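Local coordinates for CIR protein (Plasmodium chabaudi chabaudi, PDB 6ZYV) that is of unknown function but belongs to the Plasmodium interspersed repeat family of variant proteins, probably displayed by the malaria parasite on infected red blood cells, at residues N112-T115 with N116-T120; N121-Y124 with A125-V128; N148-K151 with A152-P155; S206-K209 with Q210-P213; I223-C226 with N227-Q230. The protein carries 5 engineered substitutions. All coordinates share one frame; numbering follows the deposited sequence.

Interaction 1: N112-T115 with N116-T120; sequences NFYT and NHIET
His117 sets its CB over the middle of the Phe113 ring one helical turn earlier, 3.9 Å from the ring centroid and 12° off the normal, a CH-pi contact. The imidazole continues across the phenyl group at an oblique tilt, with His117 CD2 3.6 Å from Phe113 CD2. Ile118 serves two rings at once. Its chi1 of -70° places CG1 beside the backbone N and CG2 beside the carbonyl carbon, and the branches part accordingly: CD1 reaches the edge of Phe113 and lies 3.7 Å from Tyr114 CD2, while CG2 rests over a face of Tyr114. The Glu119 chain crosses the same tyrosine at roughly a right angle, CG coming within 3.8 Å of Tyr114 CD1. Behind these groups, Tyr114 O accepts both Ile118 N (3.0 Å) and, almost straight at 171°, Glu119 N (2.9 Å); the second bond widens the helix into a pi-type turn. Further out, Leu95 of helix 81-101 and Phe63 of helix 55-71 pack against Ile118, Lys137 forms a salt bridge with Glu119 OE1, and Tyr124 OH bonds to Tyr114 OH. The chemistry implies an apolar inner face of aromatic and branched carbons, with the Tyr114 hydroxyl and the Glu119 carboxylate each given a polar partner.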
loop_
_atom_site.group_PDB
_atom_site.type_symbol
_atom_site.label_atom_id
_atom_site.label_comp_id
_atom_site.label_asym_id
_atom_site.label_seq_id
_atom_site.Cartn_x
_atom_site.Cartn_y
_atom_site.Cartn_z
ATOM N N ASN A 112 2.139 14.297 11.210
ATOM C CA ASN A 112 1.095 15.011 11.926
ATOM C C ASN A 112 -0.270 14.299 11.809
ATOM O O ASN A 112 -0.944 14.120 12.817
ATOM C CB ASN A 112 1.019 16.460 11.431
ATOM C CG ASN A 112 -0.035 17.283 12.119
ATOM O OD1 ASN A 112 -1.139 17.481 11.587
ATOM N ND2 ASN A 112 0.261 17.739 13.338
ATOM N N PHE A 113 -0.661 13.881 10.600
ATOM C CA PHE A 113 -1.898 13.137 10.373
ATOM C C PHE A 113 -1.901 11.820 11.173
ATOM O O PHE A 113 -2.923 11.473 11.737
ATOM C CB PHE A 113 -2.111 12.849 8.860
ATOM C CG PHE A 113 -3.441 12.198 8.551
ATOM C CD1 PHE A 113 -3.588 10.823 8.606
ATOM C CD2 PHE A 113 -4.545 12.965 8.223
ATOM C CE1 PHE A 113 -4.822 10.236 8.386
ATOM C CE2 PHE A 113 -5.773 12.374 7.984
ATOM C CZ PHE A 113 -5.913 11.019 8.094
ATOM N N TYR A 114 -0.786 11.080 11.202
ATOM C CA TYR A 114 -0.720 9.812 11.933
ATOM C C TYR A 114 -0.975 10.019 13.424
ATOM O O TYR A 114 -1.801 9.319 14.007
ATOM C CB TYR A 114 0.644 9.120 11.736
ATOM C CG TYR A 114 0.570 7.610 11.872
ATOM C CD1 TYR A 114 0.633 6.997 13.116
ATOM C CD2 TYR A 114 0.437 6.798 10.758
ATOM C CE1 TYR A 114 0.565 5.617 13.243
ATOM C CE2 TYR A 114 0.381 5.417 10.873
ATOM C CZ TYR A 114 0.415 4.828 12.117
ATOM O OH TYR A 114 0.355 3.451 12.200
ATOM N N THR A 115 -0.273 10.976 14.043
ATOM C CA THR A 115 -0.420 11.249 15.468
ATOM C C THR A 115 -1.799 11.830 15.806
ATOM O O THR A 115 -2.404 11.432 16.799
ATOM C CB THR A 115 0.698 12.225 15.918
ATOM O OG1 THR A 115 2.003 11.649 15.759
ATOM C CG2 THR A 115 0.504 12.757 17.323
ATOM N N ASN A 116 -2.294 12.768 14.995
ATOM C CA ASN A 116 -3.560 13.433 15.290
ATOM C C ASN A 116 -4.825 12.747 14.788
ATOM O O ASN A 116 -5.901 13.144 15.224
ATOM C CB ASN A 116 -3.551 14.869 14.788
ATOM C CG ASN A 116 -2.539 15.741 15.482
ATOM O OD1 ASN A 116 -1.828 16.520 14.848
ATOM N ND2 ASN A 116 -2.445 15.625 16.801
ATOM N N HIS A 117 -4.737 11.784 13.863
ATOM C CA HIS A 117 -5.933 11.134 13.330
ATOM C C HIS A 117 -5.915 9.630 13.383
ATOM O O HIS A 117 -6.991 9.032 13.371
ATOM C CB HIS A 117 -6.240 11.591 11.911
ATOM C CG HIS A 117 -6.526 13.050 11.811
ATOM N ND1 HIS A 117 -7.746 13.589 12.214
ATOM C CD2 HIS A 117 -5.719 14.054 11.410
ATOM C CE1 HIS A 117 -7.636 14.897 12.027
ATOM N NE2 HIS A 117 -6.439 15.223 11.530
ATOM N N ILE A 118 -4.737 9.001 13.440
ATOM C CA ILE A 118 -4.680 7.533 13.483
ATOM C C ILE A 118 -4.473 7.054 14.899
ATOM O O ILE A 118 -5.268 6.265 15.397
ATOM C CB ILE A 118 -3.653 6.964 12.474
ATOM C CG1 ILE A 118 -4.172 7.173 11.047
ATOM C CG2 ILE A 118 -3.360 5.488 12.749
ATOM C CD1 ILE A 118 -3.202 7.174 10.112
ATOM N N GLU A 119 -3.444 7.570 15.571
ATOM C CA GLU A 119 -3.208 7.226 16.972
ATOM C C GLU A 119 -4.361 7.727 17.885
ATOM O O GLU A 119 -4.604 7.160 18.935
ATOM C CB GLU A 119 -1.846 7.742 17.422
ATOM C CG GLU A 119 -0.731 7.046 16.666
ATOM C CD GLU A 119 0.675 7.382 17.119
ATOM O OE1 GLU A 119 1.573 6.527 16.934
ATOM O OE2 GLU A 119 0.881 8.497 17.655
ATOM N N THR A 120 -5.131 8.706 17.394
ATOM C CA THR A 120 -6.260 9.361 18.014
ATOM C C THR A 120 -7.555 8.508 17.879
ATOM O O THR A 120 -8.467 8.649 18.693
ATOM C CB THR A 120 -6.274 10.757 17.410
ATOM O OG1 THR A 120 -5.549 11.633 18.295
ATOM C CG2 THR A 120 -7.624 11.280 17.080
#

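Interaction 2: N121-Y124 with A125-V128; sequences NTNY and ASHV. Engineered in segment 125-128: Ala125 (natural residue Thr).
Asn123 and His127 lie side by side along one face of the short helix 122-127, the amide and imidazole planes only 9° apart. Followed outward, Asn123 CB comes first, 4.1 Å from His127 CD2. With CG beside the backbone N (chi1 -66°), the amide continues alongside the ring, and OD1 arrives at the imidazole edge, 3.6 Å from CD2 of His127. The other tip atom, ND2, turns to Asn121 and donates to its OD1 over 3.0 Å. That oxygen also receives Asn123 N at 3.1 Å, so one small amide grips both the backbone and the side chain of Asn123. Asn121 ND2 is in turn held by Tyr41 O and Ser60 OG, which fixes the amide's orientation. Serine suits position 126 because its short hydroxyl can fold back on the helix: Ser126 OG donates to Thr122 O, 3.0 Å away. On the inner side, Tyr124 CD1 packs against Val128 CG2 at 3.8 Å, and the ring runs on against Leu67 of helix 55-71 and Val140 of helix 134-149. Asparagine preceding the first turn, its OD1 bonded to the N-H two residues on, is the classic Asx turn of a helix N-cap.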
loop_
_atom_site.group_PDB
_atom_site.type_symbol
_atom_site.label_atom_id
_atom_site.label_comp_id
_atom_site.label_asym_id
_atom_site.label_seq_id
_atom_site.Cartn_x
_atom_site.Cartn_y
_atom_site.Cartn_z
ATOM N N ASN A 121 -7.621 7.619 16.878
ATOM C CA ASN A 121 -8.745 6.720 16.687
ATOM C C ASN A 121 -8.638 5.599 17.731
ATOM O O ASN A 121 -7.623 4.904 17.813
ATOM C CB ASN A 121 -8.687 6.126 15.297
ATOM C CG ASN A 121 -9.959 5.491 14.855
ATOM O OD1 ASN A 121 -10.674 4.836 15.628
ATOM N ND2 ASN A 121 -10.275 5.677 13.591
ATOM N N THR A 122 -9.699 5.411 18.518
ATOM C CA THR A 122 -9.704 4.388 19.574
ATOM C C THR A 122 -9.579 2.939 19.044
ATOM O O THR A 122 -9.093 2.047 19.741
ATOM C CB THR A 122 -10.926 4.586 20.447
ATOM O OG1 THR A 122 -10.797 3.726 21.568
ATOM C CG2 THR A 122 -12.242 4.338 19.694
ATOM N N ASN A 123 -9.935 2.739 17.782
ATOM C CA ASN A 123 -9.889 1.460 17.089
ATOM C C ASN A 123 -8.505 1.013 16.659
ATOM O O ASN A 123 -8.309 -0.155 16.326
ATOM C CB ASN A 123 -10.826 1.528 15.906
ATOM C CG ASN A 123 -12.246 1.666 16.383
ATOM O OD1 ASN A 123 -12.806 0.738 16.931
ATOM N ND2 ASN A 123 -12.846 2.827 16.227
ATOM N N TYR A 124 -7.540 1.945 16.650
ATOM C CA TYR A 124 -6.176 1.657 16.282
ATOM C C TYR A 124 -5.505 0.817 17.388
ATOM O O TYR A 124 -4.923 -0.224 17.095
ATOM C CB TYR A 124 -5.423 2.980 16.044
ATOM C CG TYR A 124 -3.982 2.793 15.648
ATOM C CD1 TYR A 124 -3.646 2.187 14.448
ATOM C CD2 TYR A 124 -2.956 3.252 16.458
ATOM C CE1 TYR A 124 -2.323 2.031 14.066
ATOM C CE2 TYR A 124 -1.625 3.108 16.084
ATOM C CZ TYR A 124 -1.313 2.487 14.891
ATOM O OH TYR A 124 -0.005 2.313 14.509
ATOM N N ALA A 125 -5.622 1.241 18.654
ATOM C CA ALA A 125 -5.034 0.484 19.763
ATOM C C ALA A 125 -5.757 -0.868 20.037
ATOM O O ALA A 125 -5.093 -1.854 20.380
ATOM C CB ALA A 125 -5.017 1.331 21.026
ATOM N N SER A 126 -7.088 -0.927 19.836
ATOM C CA SER A 126 -7.827 -2.155 20.131
ATOM C C SER A 126 -7.881 -3.195 19.001
ATOM O O SER A 126 -8.023 -4.383 19.298
ATOM C CB SER A 126 -9.237 -1.843 20.633
ATOM O OG SER A 126 -9.904 -0.847 19.877
ATOM N N HIS A 127 -7.788 -2.783 17.732
ATOM C CA HIS A 127 -7.894 -3.731 16.624
ATOM C C HIS A 127 -6.565 -4.010 15.932
ATOM O O HIS A 127 -6.358 -5.138 15.460
ATOM C CB HIS A 127 -8.997 -3.307 15.652
ATOM C CG HIS A 127 -10.335 -3.373 16.324
ATOM N ND1 HIS A 127 -10.683 -4.497 17.061
ATOM C CD2 HIS A 127 -11.354 -2.490 16.383
ATOM C CE1 HIS A 127 -11.870 -4.246 17.574
ATOM N NE2 HIS A 127 -12.353 -3.095 17.140
ATOM N N VAL A 128 -5.646 -3.038 15.925
ATOM C CA VAL A 128 -4.320 -3.294 15.365
ATOM C C VAL A 128 -3.471 -3.865 16.497
ATOM O O VAL A 128 -3.143 -3.140 17.434
ATOM C CB VAL A 128 -3.663 -2.075 14.699
ATOM C CG1 VAL A 128 -2.352 -2.493 14.061
ATOM C CG2 VAL A 128 -4.595 -1.458 13.653
#

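Interaction 3: N148-K151 with A152-P155; sequences NMNK and AIIP. Engineered in segment 152-155: Ala152 (natural residue Ser).
The tight connection between helix 134-149 and helix 154-174 is wound about Asn150, whose carbonyl meets the two isoleucines that follow. Asn150 O accepts Ile153 N at 2.9 Å, from a donor 40° above the carbonyl plane, and Ile154 N at 3.0 Å, closer to that plane. Two bonds on one oxygen fold the backbone back within four residues. The side chains close over the same spot: Ile153 CD1 lies 3.7 Å from Asn150 CB and as near to its OD1, while Ile154 CG1 comes within 3.8 Å of that CB. In Ile153 a chi1 of 46° sets CG1 between the backbone N and the carbonyl carbon, on the side of Asn150, and CD1 continues from there to its CB. Asn150 is the first residue beyond the helical conformation, and its amide ties the turn to both neighbours, ND2 donating to Leu146 O of the preceding helix and to Ser207 O of helix 206-211. Pro155 suits the opening turn of the next helix, where the lack of an N-H costs little; its CD sits 3.5 Å from Lys151 O. The N-H of Ala152, an engineered residue, donates to a water at 3.1 Å, and this water makes a weak bond to Met149 O. Ile154 turns inward, where it packs on Leu93 and Ser96 of helix 81-101 and on Ile211 of helix 206-211.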
loop_
_atom_site.group_PDB
_atom_site.type_symbol
_atom_site.label_atom_id
_atom_site.label_comp_id
_atom_site.label_asym_id
_atom_site.label_seq_id
_atom_site.Cartn_x
_atom_site.Cartn_y
_atom_site.Cartn_z
ATOM N N ASN A 148 9.011 10.599 3.640
ATOM C CA ASN A 148 9.524 11.959 3.595
ATOM C C ASN A 148 10.855 12.043 2.881
ATOM O O ASN A 148 11.073 12.985 2.141
ATOM C CB ASN A 148 9.629 12.553 5.004
ATOM C CG ASN A 148 8.323 13.140 5.454
ATOM O OD1 ASN A 148 8.055 14.326 5.210
ATOM N ND2 ASN A 148 7.473 12.318 6.073
ATOM N N MET A 149 11.733 11.057 3.076
ATOM C CA MET A 149 13.038 11.021 2.402
ATOM C C MET A 149 12.895 10.859 0.880
ATOM O O MET A 149 13.749 11.313 0.124
ATOM C CB MET A 149 13.899 9.869 2.945
ATOM C CG MET A 149 14.445 10.069 4.368
ATOM S SD MET A 149 15.164 11.680 4.740
ATOM C CE MET A 149 15.590 11.463 6.529
ATOM N N ASN A 150 11.819 10.212 0.435
ATOM C CA ASN A 150 11.542 9.952 -0.970
ATOM C C ASN A 150 10.326 10.767 -1.457
ATOM O O ASN A 150 9.777 10.406 -2.487
ATOM C CB ASN A 150 11.186 8.448 -1.129
ATOM C CG ASN A 150 12.342 7.483 -0.928
ATOM O OD1 ASN A 150 13.283 7.438 -1.717
ATOM N ND2 ASN A 150 12.280 6.675 0.113
ATOM N N LYS A 151 9.870 11.819 -0.714
ATOM C CA LYS A 151 8.626 12.545 -1.008
ATOM C C LYS A 151 8.484 12.976 -2.467
ATOM O O LYS A 151 7.390 12.836 -3.015
ATOM C CB LYS A 151 8.378 13.718 -0.053
ATOM C CG LYS A 151 9.426 14.816 -0.046
ATOM C CD LYS A 151 8.967 15.957 0.856
ATOM C CE LYS A 151 10.084 16.882 1.243
ATOM N NZ LYS A 151 10.840 16.357 2.412
ATOM N N ALA A 152 9.579 13.421 -3.112
ATOM C CA ALA A 152 9.534 13.808 -4.519
ATOM C C ALA A 152 9.165 12.664 -5.488
ATOM O O ALA A 152 8.507 12.938 -6.484
ATOM C CB ALA A 152 10.848 14.446 -4.938
ATOM N N ILE A 153 9.530 11.398 -5.189
ATOM C CA ILE A 153 9.205 10.290 -6.073
ATOM C C ILE A 153 8.039 9.428 -5.596
ATOM O O ILE A 153 7.541 8.640 -6.392
ATOM C CB ILE A 153 10.426 9.389 -6.431
ATOM C CG1 ILE A 153 11.287 9.023 -5.224
ATOM C CG2 ILE A 153 11.325 10.026 -7.472
ATOM C CD1 ILE A 153 11.116 7.684 -4.759
ATOM N N ILE A 154 7.625 9.517 -4.326
ATOM C CA ILE A 154 6.563 8.635 -3.807
ATOM C C ILE A 154 5.271 8.613 -4.694
ATOM O O ILE A 154 4.843 7.502 -5.021
ATOM C CB ILE A 154 6.259 8.878 -2.301
ATOM C CG1 ILE A 154 7.418 8.327 -1.435
ATOM C CG2 ILE A 154 4.929 8.231 -1.871
ATOM C CD1 ILE A 154 7.719 6.813 -1.648
ATOM N N PRO A 155 4.659 9.740 -5.138
ATOM C CA PRO A 155 3.460 9.632 -6.006
ATOM C C PRO A 155 3.680 8.848 -7.309
ATOM O O PRO A 155 2.851 8.031 -7.661
ATOM C CB PRO A 155 3.085 11.091 -6.274
ATOM C CG PRO A 155 3.643 11.837 -5.124
ATOM C CD PRO A 155 4.958 11.156 -4.838
HETATM O O HOH W 1 12.505 13.513 -2.109
#

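Interaction 4: S206-K209 with Q210-P213; sequences SSYK and QILP
Tyr208 O is gripped by two backbone donors. Leu212 N approaches at 2.9 Å, nearly along the C=O axis and with a fairly straight N-H angle of 164°; Ile211 N lies 3.0 Å away and comes from well above the carbonyl plane, 55° out of it. The first bond is of the alpha-helical kind, four residues on, whereas the second spans three and tightens the turn. A further three-residue bond, from Gln210 N to Ser207 O, is weak, in keeping with a loosely bonded helix. Pro213 has no N-H to give to Lys209 O, and its CD rests against that oxygen instead, at 3.1 Å. The tyrosine ring gathers the apolar side chains of this turn. Its CG stands opposite the backbone N (chi1 -171°), which carries the ring alongside the following residues. Ile211 CD1 meets Tyr208 CD1 at 4.0 Å, the two side chains crossing at about a right angle, and Leu212 CB reaches CE2, diagonally across the Tyr208 ring, at the same distance, both on one side of the ring plane. A large flat group with a polar end suits this buried place: its carbons pack on aliphatic neighbours, and the hydroxyl hydrogen-bonds to Tyr192 OH. At the start of the helix, Asp205 OD2 accepts Tyr208 N. The segment sits among three longer helices, Tyr208 touching Phe195 and Leu196 of helix 181-198 and Phe157 of helix 154-174, Gln210 lying on Leu146 of helix 134-149, and Pro213 opening helix 213-226.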
loop_
_atom_site.group_PDB
_atom_site.type_symbol
_atom_site.label_atom_id
_atom_site.label_comp_id
_atom_site.label_asym_id
_atom_site.label_seq_id
_atom_site.Cartn_x
_atom_site.Cartn_y
_atom_site.Cartn_z
ATOM N N SER A 206 20.244 5.066 -0.073
ATOM C CA SER A 206 19.789 4.379 1.129
ATOM C C SER A 206 18.285 4.331 1.248
ATOM O O SER A 206 17.742 3.268 1.552
ATOM C CB SER A 206 20.345 5.034 2.392
ATOM O OG SER A 206 21.759 5.000 2.473
ATOM N N SER A 207 17.616 5.488 1.025
ATOM C CA SER A 207 16.167 5.635 1.137
ATOM C C SER A 207 15.445 4.915 0.046
ATOM O O SER A 207 14.353 4.389 0.294
ATOM C CB SER A 207 15.779 7.109 1.073
ATOM O OG SER A 207 16.351 7.765 2.186
ATOM N N TYR A 208 15.991 4.961 -1.183
ATOM C CA TYR A 208 15.330 4.286 -2.277
ATOM C C TYR A 208 15.395 2.762 -2.062
ATOM O O TYR A 208 14.392 2.087 -2.249
ATOM C CB TYR A 208 15.881 4.694 -3.634
ATOM C CG TYR A 208 15.017 4.133 -4.740
ATOM C CD1 TYR A 208 13.775 4.693 -5.030
ATOM C CD2 TYR A 208 15.390 2.979 -5.426
ATOM C CE1 TYR A 208 12.932 4.130 -5.980
ATOM C CE2 TYR A 208 14.565 2.419 -6.393
ATOM C CZ TYR A 208 13.333 3.000 -6.664
ATOM O OH TYR A 208 12.479 2.464 -7.589
ATOM N N LYS A 209 16.548 2.247 -1.546
ATOM C CA LYS A 209 16.785 0.820 -1.265
ATOM C C LYS A 209 15.768 0.217 -0.301
ATOM O O LYS A 209 15.525 -1.002 -0.333
ATOM C CB LYS A 209 18.226 0.560 -0.736
ATOM C CG LYS A 209 19.397 0.597 -1.765
ATOM C CD LYS A 209 20.685 1.245 -1.105
ATOM C CE LYS A 209 21.952 0.426 -0.888
ATOM N NZ LYS A 209 23.062 1.217 -0.255
ATOM N N GLN A 210 15.175 1.052 0.573
ATOM C CA GLN A 210 14.188 0.579 1.529
ATOM C C GLN A 210 12.772 0.556 0.982
ATOM O O GLN A 210 11.928 -0.119 1.573
ATOM C CB GLN A 210 14.247 1.362 2.836
ATOM C CG GLN A 210 15.491 1.097 3.654
ATOM C CD GLN A 210 15.230 1.268 5.134
ATOM O OE1 GLN A 210 15.802 2.144 5.783
ATOM N NE2 GLN A 210 14.353 0.438 5.704
ATOM N N ILE A 211 12.469 1.300 -0.101
ATOM C CA ILE A 211 11.115 1.206 -0.707
ATOM C C ILE A 211 11.115 0.245 -1.916
ATOM O O ILE A 211 10.113 -0.396 -2.183
ATOM C CB ILE A 211 10.471 2.572 -1.028
ATOM C CG1 ILE A 211 11.266 3.322 -2.109
ATOM C CG2 ILE A 211 10.401 3.380 0.240
ATOM C CD1 ILE A 211 10.586 4.578 -2.621
ATOM N N LEU A 212 12.263 0.119 -2.608
ATOM C CA LEU A 212 12.445 -0.800 -3.718
ATOM C C LEU A 212 11.924 -2.254 -3.451
ATOM O O LEU A 212 11.254 -2.771 -4.340
ATOM C CB LEU A 212 13.915 -0.803 -4.156
ATOM C CG LEU A 212 14.305 -1.727 -5.306
ATOM C CD1 LEU A 212 13.449 -1.475 -6.537
ATOM C CD2 LEU A 212 15.788 -1.558 -5.643
ATOM N N PRO A 213 12.135 -2.911 -2.275
ATOM C CA PRO A 213 11.600 -4.281 -2.082
ATOM C C PRO A 213 10.109 -4.487 -2.367
ATOM O O PRO A 213 9.722 -5.591 -2.712
ATOM C CB PRO A 213 11.933 -4.596 -0.624
ATOM C CG PRO A 213 13.170 -3.802 -0.379
ATOM C CD PRO A 213 12.928 -2.497 -1.103
#

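Interaction 5: I223-C226 with N227-Q230; sequences IKKC and NNGQ
Gln230 lays its CG against the carbonyl oxygen of Cys226, 3.2 Å away. A chi1 of 76° turns the chain back over that carbonyl, and beyond CG it runs extended until the amide meets its partners, Ser232 OG for OE1 and Tyr178 O for NE2. Cys226 O itself accepts Gly229 N at 3.3 Å, in a nearly straight bond of 166°, along with a weak bond from Gln230 N. Here helix 213-226 comes to its C-terminal end. Asn227 N still makes the alpha-helical bond to Ile223 O (3.0 Å), but the next donor, Asn228 N, reaches only three residues back, to Lys225 O at 3.1 Å and from far above the carbonyl plane. Bonds of this three-residue span are those of tight turns, common where a helix ends. Asparagine suits such a place, since its short amide can serve neighbouring backbone: Asn227 OD1 accepts Ser232 N. The Asn228 side chain crosses Lys225 obliquely, its ND2 3.9 Å from Lys225 CD. Gly229, with no side chain to place, then carries the chain on. The sulfur of Cys226 forms the disulfide with Cys181, which pins the helix end to the start of helix 181-198, and Leu171 and Phe234 pack beside it.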
loop_
_atom_site.group_PDB
_atom_site.type_symbol
_atom_site.label_atom_id
_atom_site.label_comp_id
_atom_site.label_asym_id
_atom_site.label_seq_id
_atom_site.Cartn_x
_atom_site.Cartn_y
_atom_site.Cartn_z
ATOM N N ILE A 223 5.974 -13.003 -11.519
ATOM C CA ILE A 223 6.446 -13.793 -12.640
ATOM C C ILE A 223 6.623 -15.273 -12.263
ATOM O O ILE A 223 6.387 -16.138 -13.108
ATOM C CB ILE A 223 7.682 -13.160 -13.328
ATOM C CG1 ILE A 223 8.944 -13.192 -12.441
ATOM C CG2 ILE A 223 7.335 -11.738 -13.787
ATOM C CD1 ILE A 223 10.216 -12.448 -13.068
ATOM N N LYS A 224 6.948 -15.572 -10.994
ATOM C CA LYS A 224 7.011 -16.944 -10.521
ATOM C C LYS A 224 5.592 -17.562 -10.585
ATOM O O LYS A 224 5.461 -18.722 -10.937
ATOM C CB LYS A 224 7.518 -17.002 -9.067
ATOM C CG LYS A 224 9.025 -16.834 -8.921
ATOM C CD LYS A 224 9.417 -16.744 -7.444
ATOM C CE LYS A 224 10.909 -16.660 -7.226
ATOM N NZ LYS A 224 11.259 -16.765 -5.777
ATOM N N LYS A 225 4.535 -16.784 -10.235
ATOM C CA LYS A 225 3.151 -17.259 -10.259
ATOM C C LYS A 225 2.652 -17.436 -11.694
ATOM O O LYS A 225 1.990 -18.423 -11.976
ATOM C CB LYS A 225 2.198 -16.356 -9.437
ATOM C CG LYS A 225 2.456 -16.376 -7.926
ATOM C CD LYS A 225 2.262 -17.772 -7.303
ATOM C CE LYS A 225 2.683 -17.846 -5.843
ATOM N NZ LYS A 225 2.222 -19.111 -5.183
ATOM N N CYS A 226 3.005 -16.530 -12.616
ATOM C CA CYS A 226 2.629 -16.688 -14.026
ATOM C C CYS A 226 3.262 -17.930 -14.598
ATOM O O CYS A 226 2.583 -18.686 -15.285
ATOM C CB CYS A 226 2.998 -15.459 -14.842
ATOM S SG CYS A 226 1.929 -14.033 -14.533
ATOM N N ASN A 227 4.525 -18.213 -14.222
ATOM C CA ASN A 227 5.202 -19.418 -14.675
ATOM C C ASN A 227 4.751 -20.703 -13.971
ATOM O O ASN A 227 5.432 -21.726 -14.057
ATOM C CB ASN A 227 6.719 -19.253 -14.624
ATOM C CG ASN A 227 7.279 -18.816 -15.947
ATOM O OD1 ASN A 227 6.623 -18.889 -16.996
ATOM N ND2 ASN A 227 8.507 -18.343 -15.949
ATOM N N ASN A 228 3.599 -20.668 -13.301
ATOM C CA ASN A 228 2.970 -21.850 -12.728
ATOM C C ASN A 228 1.890 -22.441 -13.660
ATOM O O ASN A 228 1.528 -23.604 -13.522
ATOM C CB ASN A 228 2.425 -21.596 -11.324
ATOM C CG ASN A 228 3.495 -21.574 -10.266
ATOM O OD1 ASN A 228 4.628 -21.999 -10.490
ATOM N ND2 ASN A 228 3.181 -21.077 -9.083
ATOM N N GLY A 229 1.401 -21.656 -14.606
ATOM C CA GLY A 229 0.423 -22.121 -15.580
ATOM C C GLY A 229 0.857 -21.916 -17.022
ATOM O O GLY A 229 0.091 -22.210 -17.939
ATOM N N GLN A 230 2.074 -21.396 -17.240
ATOM C CA GLN A 230 2.663 -21.169 -18.555
ATOM C C GLN A 230 4.208 -21.360 -18.487
ATOM O O GLN A 230 4.750 -21.724 -17.436
ATOM C CB GLN A 230 2.268 -19.770 -19.103
ATOM C CG GLN A 230 3.032 -18.629 -18.463
ATOM C CD GLN A 230 2.595 -17.291 -18.977
ATOM O OE1 GLN A 230 3.262 -16.666 -19.810
ATOM N NE2 GLN A 230 1.462 -16.816 -18.494
#

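Overall arrangement
Along the chain the five contacts run strictly in series, none nested in or crossing another, and each closes only a local turn. Interaction 1 takes up most of helix 110-118 and runs just beyond it, leading straight into interaction 2 on helix 122-127; the two touch, with centres about 12 Å apart. Interaction 3 joins helix 134-149 to helix 154-174, and interaction 4, although some fifty residues later, packs directly against it, with centres about 11 Å apart. Interaction 4 then opens into helix 213-226, whose far end is interaction 5. Interactions 1 and 5 lie on opposite sides of the chain's centre, about 41 Å apart between centres, so the contacts span this all-helical ectodomain.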